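Local atomic coordinates of DNA polymerase III, beta subunit (Eubacterium rectale, PDB entry 3T0P), a protein that probably forms a ring-shaped head-to-tail homodimer around DNA that tethers DNA polymerases to their template and makes them processive. Residues D212-I224 against E227-E239. Residues are numbered along the deposited sequence; the frame is centred on the assembly and turned at random.
Sequences DEDVVIYITNNHI and EFENTTVVSRLIE. With EDO (1,2-ethanediol), chain X.
V216 and E227 face each other as an antiparallel hydrogen-bonded pair, V216 N giving to E227 O at 2.8 Å and E227 N to V216 O at 2.8 Å. At the far end of strand 223-228, I224 and S235 form a second such pair, with I224 N 2.9 Å from S235 O and S235 N giving back to I224 O, also at 2.9 Å. The next link is more bent: L237 N reaches N222 O at 3.0 Å (140° at the hydrogen), the donor well above the carbonyl plane.

L237 lays CD1 over the turn, 3.6 Å from N221 O, and turns CD2 to I224 CG2 at 3.8 Å, the two side chains crossing nearly at right angles. With an alanine here both methyls would be gone, and the turn at N221 and the flank of I224 would probably be less well covered. E227 CG, anti to the carbonyl carbon (chi1 -43°), starts a chain that sets OE1 in plane at the Y218 ring edge, 3.8 Å from CE2; its OE2 forms a salt bridge with R124. The carboxylates of E213 and E229 come close without bonding, and E229 OE2 has a weak hydrogen bond from Q132. H223 ND1 is buried without a partner, whereas S235 OG bonds R236 O and T199 OG1.

Together these contacts tie two successive beta hairpins into a meander, flanked by strands 127-131 and 52-58, while I224 and L237 pack against strand 187-196.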
loop_
_atom_site.group_PDB
_atom_site.type_symbol
_atom_site.label_atom_id
_atom_site.label_comp_id
_atom_site.label_asym_id
_atom_site.label_seq_id
_atom_site.Cartn_x
_atom_site.Cartn_y
_atom_site.Cartn_z
ATOM N N ASP B 212 7.564 23.244 -14.876
ATOM C CA ASP B 212 8.462 24.393 -14.791
ATOM C C ASP B 212 9.964 23.993 -14.760
ATOM O O ASP B 212 10.822 24.872 -14.849
ATOM C CB ASP B 212 8.111 25.189 -13.518
ATOM N N GLU B 213 10.273 22.699 -14.561
ATOM C CA GLU B 213 11.635 22.180 -14.485
ATOM C C GLU B 213 11.916 21.359 -15.726
ATOM O O GLU B 213 11.007 20.733 -16.246
ATOM C CB GLU B 213 11.825 21.329 -13.219
ATOM C CG GLU B 213 11.999 22.121 -11.934
ATOM C CD GLU B 213 12.331 21.265 -10.724
ATOM O OE1 GLU B 213 11.399 20.637 -10.167
ATOM O OE2 GLU B 213 13.523 21.208 -10.341
ATOM N N ASP B 214 13.162 21.335 -16.191
ATOM C CA ASP B 214 13.527 20.620 -17.416
ATOM C C ASP B 214 14.485 19.441 -17.211
ATOM O O ASP B 214 15.244 19.391 -16.243
ATOM C CB ASP B 214 14.151 21.606 -18.410
ATOM C CG ASP B 214 13.134 22.554 -19.011
ATOM O OD1 ASP B 214 12.037 22.086 -19.395
ATOM O OD2 ASP B 214 13.443 23.756 -19.129
ATOM N N VAL B 215 14.478 18.549 -18.186
ATOM C CA VAL B 215 15.351 17.385 -18.311
ATOM C C VAL B 215 16.195 17.574 -19.574
ATOM O O VAL B 215 15.643 17.838 -20.652
ATOM C CB VAL B 215 14.563 16.028 -18.342
ATOM C CG1 VAL B 215 15.529 14.833 -18.308
ATOM C CG2 VAL B 215 13.611 15.942 -17.142
ATOM N N VAL B 216 17.520 17.431 -19.459
ATOM C CA VAL B 216 18.383 17.520 -20.650
ATOM C C VAL B 216 18.729 16.076 -21.041
ATOM O O VAL B 216 19.134 15.273 -20.198
ATOM C CB VAL B 216 19.622 18.428 -20.444
ATOM C CG1 VAL B 216 20.452 18.524 -21.732
ATOM C CG2 VAL B 216 19.202 19.823 -19.984
ATOM N N ILE B 217 18.486 15.723 -22.289
ATOM C CA ILE B 217 18.704 14.354 -22.758
ATOM C C ILE B 217 19.807 14.326 -23.835
ATOM O O ILE B 217 19.802 15.159 -24.733
ATOM C CB ILE B 217 17.355 13.752 -23.280
ATOM C CG1 ILE B 217 16.299 13.694 -22.140
ATOM C CG2 ILE B 217 17.542 12.339 -23.895
ATOM C CD1 ILE B 217 14.843 13.440 -22.607
ATOM N N TYR B 218 20.726 13.352 -23.750
ATOM C CA TYR B 218 21.767 13.133 -24.766
ATOM C C TYR B 218 21.659 11.727 -25.271
ATOM O O TYR B 218 21.560 10.806 -24.462
ATOM C CB TYR B 218 23.186 13.366 -24.207
ATOM C CG TYR B 218 23.445 14.767 -23.720
ATOM C CD1 TYR B 218 23.861 15.764 -24.596
ATOM C CD2 TYR B 218 23.257 15.105 -22.385
ATOM C CE1 TYR B 218 24.095 17.062 -24.151
ATOM C CE2 TYR B 218 23.492 16.397 -21.928
ATOM C CZ TYR B 218 23.923 17.369 -22.813
ATOM O OH TYR B 218 24.171 18.640 -22.364
ATOM N N ILE B 219 21.661 11.553 -26.595
ATOM C CA ILE B 219 21.589 10.252 -27.241
ATOM C C ILE B 219 22.884 10.088 -28.030
ATOM O O ILE B 219 23.073 10.742 -29.050
ATOM C CB ILE B 219 20.291 10.115 -28.088
ATOM C CG1 ILE B 219 19.035 10.203 -27.181
ATOM C CG2 ILE B 219 20.305 8.799 -28.810
ATOM C CD1 ILE B 219 17.709 10.487 -27.878
ATOM N N THR B 220 23.824 9.316 -27.468
ATOM C CA THR B 220 25.142 9.113 -28.048
ATOM C C THR B 220 25.401 7.636 -28.238
ATOM O O THR B 220 25.924 6.949 -27.344
ATOM C CB THR B 220 26.246 9.821 -27.240
ATOM O OG1 THR B 220 25.933 11.216 -27.176
ATOM C CG2 THR B 220 27.659 9.673 -27.878
ATOM N N ASN B 221 24.968 7.181 -29.447
ATOM C CA ASN B 221 25.120 5.904 -30.157
ATOM C C ASN B 221 24.557 4.682 -29.430
ATOM O O ASN B 221 23.619 4.055 -29.909
ATOM C CB ASN B 221 26.613 5.649 -30.487
ATOM C CG ASN B 221 27.368 6.842 -31.051
ATOM O OD1 ASN B 221 26.993 7.425 -32.081
ATOM N ND2 ASN B 221 28.453 7.227 -30.381
ATOM N N ASN B 222 25.204 4.292 -28.345
ATOM C CA ASN B 222 24.907 3.102 -27.566
ATOM C C ASN B 222 24.315 3.462 -26.221
ATOM O O ASN B 222 23.981 2.562 -25.447
ATOM C CB ASN B 222 26.216 2.311 -27.351
ATOM C CG ASN B 222 27.196 2.402 -28.498
ATOM O OD1 ASN B 222 28.219 3.098 -28.417
ATOM N ND2 ASN B 222 26.879 1.737 -29.605
ATOM N N HIS B 223 24.225 4.780 -25.923
ATOM C CA HIS B 223 23.763 5.291 -24.639
ATOM C C HIS B 223 22.783 6.457 -24.735
ATOM O O HIS B 223 22.770 7.214 -25.707
ATOM C CB HIS B 223 24.969 5.741 -23.804
ATOM C CG HIS B 223 25.914 4.625 -23.483
ATOM N ND1 HIS B 223 25.729 3.821 -22.376
ATOM C CD2 HIS B 223 26.983 4.173 -24.173
ATOM C CE1 HIS B 223 26.704 2.928 -22.412
ATOM N NE2 HIS B 223 27.480 3.102 -23.477
ATOM N N ILE B 224 21.947 6.572 -23.703
ATOM C CA ILE B 224 21.034 7.684 -23.493
ATOM C C ILE B 224 21.372 8.232 -22.103
ATOM O O ILE B 224 21.602 7.455 -21.181
ATOM C CB ILE B 224 19.540 7.353 -23.686
ATOM C CG1 ILE B 224 18.677 8.645 -23.594
ATOM C CG2 ILE B 224 19.049 6.237 -22.726
ATOM C CD1 ILE B 224 17.248 8.521 -24.260
ATOM N N GLU B 227 19.674 14.296 -17.672
ATOM C CA GLU B 227 20.155 15.163 -16.591
ATOM C C GLU B 227 19.017 16.008 -16.075
ATOM O O GLU B 227 18.286 16.586 -16.858
ATOM C CB GLU B 227 21.294 16.090 -17.007
ATOM C CG GLU B 227 22.378 15.491 -17.865
ATOM C CD GLU B 227 23.500 16.497 -17.993
ATOM O OE1 GLU B 227 23.216 17.650 -18.389
ATOM O OE2 GLU B 227 24.625 16.180 -17.550
ATOM N N PHE B 228 18.878 16.080 -14.774
ATOM C CA PHE B 228 17.857 16.859 -14.098
ATOM C C PHE B 228 18.325 17.084 -12.680
ATOM O O PHE B 228 18.847 16.159 -12.059
ATOM C CB PHE B 228 16.468 16.168 -14.159
ATOM C CG PHE B 228 16.400 14.808 -13.517
ATOM C CD1 PHE B 228 16.911 13.685 -14.165
ATOM C CD2 PHE B 228 15.858 14.649 -12.241
ATOM C CE1 PHE B 228 16.875 12.426 -13.554
ATOM C CE2 PHE B 228 15.807 13.383 -11.636
ATOM C CZ PHE B 228 16.305 12.277 -12.301
ATOM N N GLU B 229 18.178 18.333 -12.195
ATOM C CA GLU B 229 18.563 18.803 -10.856
ATOM C C GLU B 229 20.040 18.441 -10.621
ATOM O O GLU B 229 20.864 18.911 -11.398
ATOM C CB GLU B 229 17.601 18.262 -9.774
ATOM C CG GLU B 229 16.141 18.516 -10.119
ATOM C CD GLU B 229 15.079 17.877 -9.236
ATOM O OE1 GLU B 229 15.361 16.852 -8.566
ATOM O OE2 GLU B 229 13.930 18.380 -9.269
ATOM N N ASN B 230 20.377 17.562 -9.667
ATOM C CA ASN B 230 21.785 17.205 -9.433
ATOM C C ASN B 230 22.058 15.739 -9.753
ATOM O O ASN B 230 23.019 15.156 -9.232
ATOM C CB ASN B 230 22.173 17.521 -7.979
ATOM C CG ASN B 230 22.446 18.986 -7.774
ATOM O OD1 ASN B 230 23.490 19.518 -8.197
ATOM N ND2 ASN B 230 21.470 19.676 -7.191
ATOM N N THR B 231 21.225 15.164 -10.643
ATOM C CA THR B 231 21.231 13.759 -11.019
ATOM C C THR B 231 21.510 13.545 -12.494
ATOM O O THR B 231 21.093 14.325 -13.341
ATOM C CB THR B 231 19.861 13.167 -10.632
ATOM O OG1 THR B 231 19.710 13.346 -9.227
ATOM C CG2 THR B 231 19.725 11.682 -10.942
ATOM N N THR B 232 22.230 12.459 -12.778
ATOM C CA THR B 232 22.561 11.969 -14.111
ATOM C C THR B 232 22.151 10.510 -14.160
ATOM O O THR B 232 22.534 9.714 -13.304
ATOM C CB THR B 232 24.043 12.181 -14.442
ATOM O OG1 THR B 232 24.348 13.560 -14.278
ATOM C CG2 THR B 232 24.379 11.796 -15.870
ATOM N N VAL B 233 21.340 10.179 -15.134
ATOM C CA VAL B 233 20.901 8.829 -15.402
ATOM C C VAL B 233 21.523 8.453 -16.710
ATOM O O VAL B 233 21.415 9.223 -17.677
ATOM C CB VAL B 233 19.367 8.697 -15.406
ATOM C CG1 VAL B 233 18.952 7.315 -15.871
ATOM C CG2 VAL B 233 18.784 8.992 -14.026
ATOM N N VAL B 234 22.247 7.315 -16.732
ATOM C CA VAL B 234 22.877 6.784 -17.938
ATOM C C VAL B 234 22.352 5.370 -18.220
ATOM O O VAL B 234 22.338 4.526 -17.332
ATOM C CB VAL B 234 24.412 6.821 -17.846
ATOM C CG1 VAL B 234 25.043 6.320 -19.154
ATOM C CG2 VAL B 234 24.897 8.230 -17.517
ATOM N N SER B 235 21.917 5.118 -19.446
ATOM C CA SER B 235 21.386 3.812 -19.797
ATOM C C SER B 235 21.900 3.343 -21.119
ATOM O O SER B 235 22.045 4.137 -22.052
ATOM C CB SER B 235 19.860 3.849 -19.823
ATOM O OG SER B 235 19.269 2.643 -20.283
ATOM N N ARG B 236 22.157 2.023 -21.223
ATOM C CA ARG B 236 22.493 1.372 -22.488
ATOM C C ARG B 236 21.249 1.397 -23.362
ATOM O O ARG B 236 20.155 1.526 -22.835
ATOM C CB ARG B 236 22.931 -0.067 -22.258
ATOM C CG ARG B 236 24.312 -0.254 -21.619
ATOM C CD ARG B 236 24.871 -1.666 -21.852
ATOM N NE ARG B 236 23.841 -2.713 -21.765
ATOM C CZ ARG B 236 23.839 -3.715 -20.886
ATOM N NH1 ARG B 236 24.840 -3.853 -20.022
ATOM N NH2 ARG B 236 22.847 -4.598 -20.880
ATOM N N LEU B 237 21.398 1.329 -24.680
ATOM C CA LEU B 237 20.270 1.299 -25.595
ATOM C C LEU B 237 20.118 -0.117 -26.153
ATOM O O LEU B 237 21.081 -0.872 -26.149
ATOM C CB LEU B 237 20.496 2.311 -26.737
ATOM C CG LEU B 237 20.477 3.782 -26.350
ATOM C CD1 LEU B 237 20.990 4.620 -27.491
ATOM C CD2 LEU B 237 19.072 4.235 -25.914
ATOM N N ILE B 238 18.924 -0.484 -26.631
ATOM C CA ILE B 238 18.715 -1.815 -27.216
ATOM C C ILE B 238 19.120 -1.780 -28.701
ATOM O O ILE B 238 18.655 -0.915 -29.451
ATOM C CB ILE B 238 17.266 -2.309 -27.019
ATOM C CG1 ILE B 238 16.867 -2.215 -25.534
ATOM C CG2 ILE B 238 17.115 -3.731 -27.577
ATOM C CD1 ILE B 238 15.427 -2.482 -25.218
ATOM N N GLU B 239 19.983 -2.725 -29.111
ATOM C CA GLU B 239 20.474 -2.807 -30.484
ATOM C C GLU B 239 19.477 -3.539 -31.399
ATOM O O GLU B 239 18.750 -4.428 -30.945
ATOM C CB GLU B 239 21.846 -3.499 -30.515
HETATM C C1 EDO X . 26.038 15.989 -11.974
HETATM O O1 EDO X . 24.616 15.785 -12.054
HETATM C C2 EDO X . 26.785 14.657 -12.012
HETATM O O2 EDO X . 26.096 13.680 -11.221
#